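PDB 6UEH: Cow rumen GH26 endo-mannanase from Metagenome, which probably hydrolyses internal beta-1,4-mannosidic linkages of mannans such as galactomannan, and carries an accessory CBM6-type domain beside its GH26 barrel. Local coordinates for residues I169-Q174 and E469-D474; L187-I192 and I225-E230. All coordinates share one frame; numbering follows the deposited sequence.

Contact 1. Residues I169-Q174 and E469-D474; sequences IISGQQ and EIYTSD
Tyr471 brings CE1 of its ring up to Ser171, and that is where the two segments come tightest: Ser171 CB sits 3.6 Å from Tyr471 CE1, approaching the ring obliquely. With chi1 at -98°, away from the usual staggered values, the ring of Tyr471 reaches out so that CE1 meets Ser171 CB and OH heads for the carbonyl of Gly172. This hydroxyl stops 3.9 Å from Gly172 O, too far for a direct bond, and a water fills in. This water lies in the ring plane at its edge, takes the hydrogen bond of Tyr471 OH at 2.7 Å, and donates to Gly172 O (2.8 Å) and to Gln173 OE1 (2.9 Å), so the hydroxyl, the Gly172 carbonyl and the Gln173 amide oxygen share one mediator. The Gln173 amide is held from its other end as well: NE2 bonds to Gln174 O at 3.0 Å with an N-H...O angle of 160°, and to Trp451 O. With an alanine at Tyr471, the water would probably lose its donor and a gap would open beside Ser171.

Toward the helix end the fit slackens. Ile169 CG2 comes no nearer than 4.6 Å to Ile470 CD1, and past them Thr472 and Asp474 turn out to solvent.

In the GH26 TIM barrel this joins helix 464-471 to the first barrel strand, 169-174, where the barrel closes. Ser171 OG bonds to Ile477 O of the last strand, 476-477, and to Ala201 N, while Tyr471 also packs on Ile192 and Thr196 of helix 187-196.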
loop_
_atom_site.group_PDB
_atom_site.type_symbol
_atom_site.label_atom_id
_atom_site.label_comp_id
_atom_site.label_asym_id
_atom_site.label_seq_id
_atom_site.Cartn_x
_atom_site.Cartn_y
_atom_site.Cartn_z
ATOM N N ILE A 169 3.588 11.505 -8.798
ATOM C CA ILE A 169 4.111 10.687 -7.712
ATOM C C ILE A 169 5.348 11.391 -7.149
ATOM O O ILE A 169 6.165 11.937 -7.892
ATOM C CB ILE A 169 4.441 9.240 -8.165
ATOM C CG1 ILE A 169 4.747 8.357 -6.951
ATOM C CG2 ILE A 169 5.586 9.217 -9.175
ATOM C CD1 ILE A 169 4.829 6.878 -7.267
ATOM N N ILE A 170 5.462 11.414 -5.828
ATOM C CA ILE A 170 6.552 12.131 -5.177
ATOM C C ILE A 170 7.731 11.199 -4.915
ATOM O O ILE A 170 7.555 10.109 -4.383
ATOM C CB ILE A 170 6.081 12.762 -3.853
ATOM C CG1 ILE A 170 4.850 13.636 -4.102
ATOM C CG2 ILE A 170 7.202 13.568 -3.207
ATOM C CD1 ILE A 170 4.223 14.193 -2.849
ATOM N N SER A 171 8.932 11.620 -5.292
ATOM C CA SER A 171 10.113 10.793 -5.061
ATOM C C SER A 171 10.489 10.753 -3.581
ATOM O O SER A 171 10.277 11.718 -2.849
ATOM C CB SER A 171 11.298 11.295 -5.894
ATOM O OG SER A 171 11.562 12.660 -5.639
ATOM N N GLY A 172 11.045 9.628 -3.147
ATOM C CA GLY A 172 11.439 9.469 -1.761
ATOM C C GLY A 172 12.588 8.498 -1.593
ATOM O O GLY A 172 12.869 7.699 -2.485
ATOM N N GLN A 173 13.252 8.568 -0.444
ATOM C CA GLN A 173 14.382 7.691 -0.155
ATOM C C GLN A 173 14.627 7.588 1.344
ATOM O O GLN A 173 14.693 8.602 2.038
ATOM C CB GLN A 173 15.650 8.192 -0.851
ATOM C CG GLN A 173 16.886 7.353 -0.555
ATOM C CD GLN A 173 16.747 5.924 -1.051
ATOM O OE1 GLN A 173 16.338 5.688 -2.188
ATOM N NE2 GLN A 173 17.077 4.964 -0.195
ATOM N N GLN A 174 14.761 6.362 1.839
ATOM C CA GLN A 174 15.089 6.135 3.242
ATOM C C GLN A 174 16.591 6.283 3.460
ATOM O O GLN A 174 17.385 5.742 2.688
ATOM C CB GLN A 174 14.628 4.745 3.691
ATOM C CG GLN A 174 14.812 4.476 5.179
ATOM C CD GLN A 174 13.730 5.127 6.026
ATOM O OE1 GLN A 174 12.650 5.450 5.533
ATOM N NE2 GLN A 174 14.018 5.322 7.308
ATOM N N GLU A 469 14.961 7.782 -15.736
ATOM C CA GLU A 469 13.722 8.025 -16.463
ATOM C C GLU A 469 12.617 8.558 -15.555
ATOM O O GLU A 469 11.945 9.529 -15.900
ATOM C CB GLU A 469 13.245 6.754 -17.171
ATOM C CG GLU A 469 12.013 6.986 -18.027
ATOM C CD GLU A 469 11.709 5.831 -18.963
ATOM O OE1 GLU A 469 12.397 4.789 -18.879
ATOM O OE2 GLU A 469 10.779 5.972 -19.785
ATOM N N ILE A 470 12.424 7.940 -14.393
ATOM C CA ILE A 470 11.338 8.383 -13.525
ATOM C C ILE A 470 11.707 9.675 -12.798
ATOM O O ILE A 470 10.870 10.557 -12.655
ATOM C CB ILE A 470 10.919 7.292 -12.500
ATOM C CG1 ILE A 470 9.677 7.746 -11.726
ATOM C CG2 ILE A 470 12.064 6.933 -11.554
ATOM C CD1 ILE A 470 8.963 6.628 -10.996
ATOM N N TYR A 471 12.959 9.812 -12.377
ATOM C CA TYR A 471 13.367 11.008 -11.644
ATOM C C TYR A 471 13.343 12.268 -12.512
ATOM O O TYR A 471 13.170 13.373 -11.997
ATOM C CB TYR A 471 14.758 10.817 -11.036
ATOM C CG TYR A 471 14.720 10.425 -9.576
ATOM C CD1 TYR A 471 14.650 11.394 -8.581
ATOM C CD2 TYR A 471 14.745 9.089 -9.191
ATOM C CE1 TYR A 471 14.611 11.045 -7.242
ATOM C CE2 TYR A 471 14.706 8.729 -7.851
ATOM C CZ TYR A 471 14.638 9.713 -6.884
ATOM O OH TYR A 471 14.599 9.368 -5.552
ATOM N N THR A 472 13.510 12.109 -13.822
ATOM C CA THR A 472 13.464 13.261 -14.723
ATOM C C THR A 472 12.122 13.354 -15.441
ATOM O O THR A 472 11.953 14.155 -16.363
ATOM C CB THR A 472 14.589 13.216 -15.776
ATOM O OG1 THR A 472 14.364 12.130 -16.683
ATOM C CG2 THR A 472 15.944 13.050 -15.101
ATOM N N SER A 473 11.170 12.533 -15.012
ATOM C CA SER A 473 9.831 12.532 -15.591
ATOM C C SER A 473 8.981 13.675 -15.045
ATOM O O SER A 473 9.106 14.046 -13.879
ATOM C CB SER A 473 9.137 11.198 -15.322
ATOM O OG SER A 473 7.780 11.243 -15.725
ATOM N N ASP A 474 8.111 14.227 -15.890
ATOM C CA ASP A 474 7.187 15.272 -15.459
ATOM C C ASP A 474 6.230 14.747 -14.398
ATOM O O ASP A 474 5.730 15.502 -13.565
ATOM C CB ASP A 474 6.394 15.823 -16.646
ATOM C CG ASP A 474 7.245 16.657 -17.582
ATOM O OD1 ASP A 474 8.262 17.218 -17.121
ATOM O OD2 ASP A 474 6.894 16.755 -18.776
HETATM O O HOH W 1 14.850 6.974 -4.338
#

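Contact 2. Residues L187-I192 and I225-E230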
loop_
_atom_site.group_PDB
_atom_site.type_symbol
_atom_site.label_atom_id
_atom_site.label_comp_id
_atom_site.label_asym_id
_atom_site.label_seq_id
_atom_site.Cartn_x
_atom_site.Cartn_y
_atom_site.Cartn_z
ATOM N N LEU A 187 25.092 9.322 1.534
ATOM C CA LEU A 187 25.556 8.430 0.467
ATOM C C LEU A 187 24.460 8.084 -0.542
ATOM O O LEU A 187 24.614 8.335 -1.737
ATOM C CB LEU A 187 26.130 7.142 1.069
ATOM C CG LEU A 187 26.970 6.225 0.172
ATOM C CD1 LEU A 187 27.959 5.444 1.012
ATOM C CD2 LEU A 187 26.108 5.265 -0.636
ATOM N N GLU A 188 23.363 7.505 -0.059
ATOM C CA GLU A 188 22.251 7.120 -0.925
ATOM C C GLU A 188 21.707 8.308 -1.712
ATOM O O GLU A 188 21.326 8.178 -2.873
ATOM C CB GLU A 188 21.120 6.489 -0.106
ATOM C CG GLU A 188 21.313 5.014 0.223
ATOM C CD GLU A 188 22.193 4.782 1.435
ATOM O OE1 GLU A 188 22.759 5.762 1.967
ATOM O OE2 GLU A 188 22.313 3.614 1.861
ATOM N N PHE A 189 21.685 9.470 -1.073
ATOM C CA PHE A 189 21.102 10.658 -1.678
ATOM C C PHE A 189 22.021 11.253 -2.738
ATOM O O PHE A 189 21.560 11.686 -3.797
ATOM C CB PHE A 189 20.770 11.679 -0.589
ATOM C CG PHE A 189 19.834 11.140 0.454
ATOM C CD1 PHE A 189 20.325 10.442 1.547
ATOM C CD2 PHE A 189 18.464 11.291 0.320
ATOM C CE1 PHE A 189 19.466 9.923 2.496
ATOM C CE2 PHE A 189 17.599 10.775 1.267
ATOM C CZ PHE A 189 18.103 10.088 2.354
ATOM N N GLU A 190 23.321 11.261 -2.464
ATOM C CA GLU A 190 24.287 11.747 -3.440
ATOM C C GLU A 190 24.359 10.806 -4.639
ATOM O O GLU A 190 24.659 11.235 -5.753
ATOM C CB GLU A 190 25.668 11.909 -2.802
ATOM C CG GLU A 190 25.718 12.988 -1.731
ATOM C CD GLU A 190 25.258 14.338 -2.248
ATOM O OE1 GLU A 190 25.890 14.863 -3.188
ATOM O OE2 GLU A 190 24.261 14.872 -1.721
ATOM N N TYR A 191 24.081 9.524 -4.407
ATOM C CA TYR A 191 24.021 8.553 -5.496
ATOM C C TYR A 191 22.913 8.922 -6.473
ATOM O O TYR A 191 23.122 8.949 -7.685
ATOM C CB TYR A 191 23.795 7.137 -4.960
ATOM C CG TYR A 191 23.500 6.115 -6.042
ATOM C CD1 TYR A 191 24.519 5.599 -6.835
ATOM C CD2 TYR A 191 22.205 5.666 -6.268
ATOM C CE1 TYR A 191 24.253 4.664 -7.826
ATOM C CE2 TYR A 191 21.929 4.732 -7.255
ATOM C CZ TYR A 191 22.957 4.234 -8.031
ATOM O OH TYR A 191 22.686 3.307 -9.016
ATOM N N ILE A 192 21.734 9.206 -5.929
ATOM C CA ILE A 192 20.583 9.605 -6.731
ATOM C C ILE A 192 20.854 10.909 -7.483
ATOM O O ILE A 192 20.551 11.026 -8.672
ATOM C CB ILE A 192 19.327 9.759 -5.847
ATOM C CG1 ILE A 192 18.988 8.420 -5.185
ATOM C CG2 ILE A 192 18.150 10.273 -6.666
ATOM C CD1 ILE A 192 17.836 8.486 -4.211
ATOM N N ILE A 225 15.288 18.156 10.761
ATOM C CA ILE A 225 15.207 19.611 10.742
ATOM C C ILE A 225 15.963 20.179 9.544
ATOM O O ILE A 225 15.461 21.060 8.841
ATOM C CB ILE A 225 15.766 20.217 12.043
ATOM C CG1 ILE A 225 14.880 19.822 13.227
ATOM C CG2 ILE A 225 15.875 21.731 11.930
ATOM C CD1 ILE A 225 15.401 20.288 14.567
ATOM N N GLU A 226 17.163 19.657 9.309
ATOM C CA GLU A 226 17.984 20.087 8.186
ATOM C C GLU A 226 17.256 19.863 6.862
ATOM O O GLU A 226 17.207 20.752 6.013
ATOM C CB GLU A 226 19.324 19.342 8.190
ATOM C CG GLU A 226 20.421 19.989 7.353
ATOM C CD GLU A 226 20.325 19.650 5.879
ATOM O OE1 GLU A 226 19.696 18.623 5.539
ATOM O OE2 GLU A 226 20.880 20.411 5.058
ATOM N N TRP A 227 16.683 18.675 6.700
ATOM C CA TRP A 227 16.001 18.314 5.460
ATOM C C TRP A 227 14.821 19.237 5.180
ATOM O O TRP A 227 14.662 19.736 4.066
ATOM C CB TRP A 227 15.525 16.860 5.516
ATOM C CG TRP A 227 14.941 16.373 4.221
ATOM C CD1 TRP A 227 13.618 16.180 3.934
ATOM C CD2 TRP A 227 15.663 16.033 3.033
ATOM N NE1 TRP A 227 13.474 15.736 2.641
ATOM C CE2 TRP A 227 14.716 15.641 2.065
ATOM C CE3 TRP A 227 17.018 16.023 2.690
ATOM C CZ2 TRP A 227 15.080 15.234 0.785
ATOM C CZ3 TRP A 227 17.379 15.623 1.418
ATOM C CH2 TRP A 227 16.413 15.234 0.481
ATOM N N VAL A 228 14.002 19.470 6.199
ATOM C CA VAL A 228 12.786 20.257 6.033
ATOM C C VAL A 228 13.061 21.758 6.018
ATOM O O VAL A 228 12.686 22.452 5.075
ATOM C CB VAL A 228 11.767 19.948 7.149
ATOM C CG1 VAL A 228 10.570 20.884 7.053
ATOM C CG2 VAL A 228 11.322 18.493 7.077
ATOM N N LYS A 229 13.723 22.250 7.059
ATOM C CA LYS A 229 13.870 23.688 7.260
ATOM C C LYS A 229 14.959 24.320 6.394
ATOM O O LYS A 229 14.883 25.503 6.065
ATOM C CB LYS A 229 14.150 23.984 8.737
ATOM C CG LYS A 229 13.065 23.481 9.681
ATOM C CD LYS A 229 11.842 24.389 9.681
ATOM C CE LYS A 229 12.073 25.624 10.542
ATOM N NZ LYS A 229 10.896 26.537 10.559
ATOM N N GLU A 230 15.969 23.541 6.020
ATOM C CA GLU A 230 17.086 24.097 5.263
ATOM C C GLU A 230 17.091 23.676 3.794
ATOM O O GLU A 230 17.528 24.439 2.934
ATOM C CB GLU A 230 18.414 23.717 5.920
ATOM C CG GLU A 230 18.619 24.368 7.283
ATOM C CD GLU A 230 20.009 24.143 7.843
ATOM O OE1 GLU A 230 20.704 23.217 7.371
ATOM O OE2 GLU A 230 20.408 24.895 8.758
#
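Phe189 and Trp227 are the touching pair between helices 187-196 and 220-230, two successive outer helices of the TIM barrel. The surface buried is small, about 60 Å², because the backbones stay well apart: the closest CA atoms, those of Phe189 and Trp227, are 11.6 Å from each other, and the two aromatic side chains bridge the interval.

The second segment opens at Ile225, whose O accepts from Lys229 N. Glu226, where a wider pi-type turn, 226-230, begins, turns its carboxylate to Arg231, a salt bridge through OE1. Trp227 does the reaching: with CG anti to the backbone N (chi1 -174°), its indole extends toward Phe189 and brings CH2 to 4.4 Å from Phe189 CD2. The six-membered ring and the phenyl ring meet obliquely, centroids 5.8 Å apart and planes at 50°. Trp227 NE1 bonds to Ala201 O, which helps to fix the indole's rotation, and Arg203 of strand 202-206 touches the indole while making a cation-pi contact with Phe189. Farther on, Lys229 NZ makes a weak bond to Glu302 O. At the far end of the turn Glu230 N donates to Glu226 O at 3.1 Å.

How the contacts relate
From the N terminus, the chain first passes through the CBM6-type domain with its calcium ion, then runs through helix 152-164 to strand 169-174, the first barrel strand and first half of contact 1. After a loop comes helix 187-196; contact 2 closes a short loop from it, across strand 202-206, to helix 220-230. The strands from 234-238 to 423-429 and their helices come next, then 469-474 returns and closes contact 1, just before the last strand, 476-477. Contact 2, nested inside contact 1, ties two early helices together; contact 1 brings a late helix back to the first strand. They touch directly, with Tyr471 CZ 3.6 Å from Ile192 CG2 and Gln173 O 3.7 Å from Phe189 CE2.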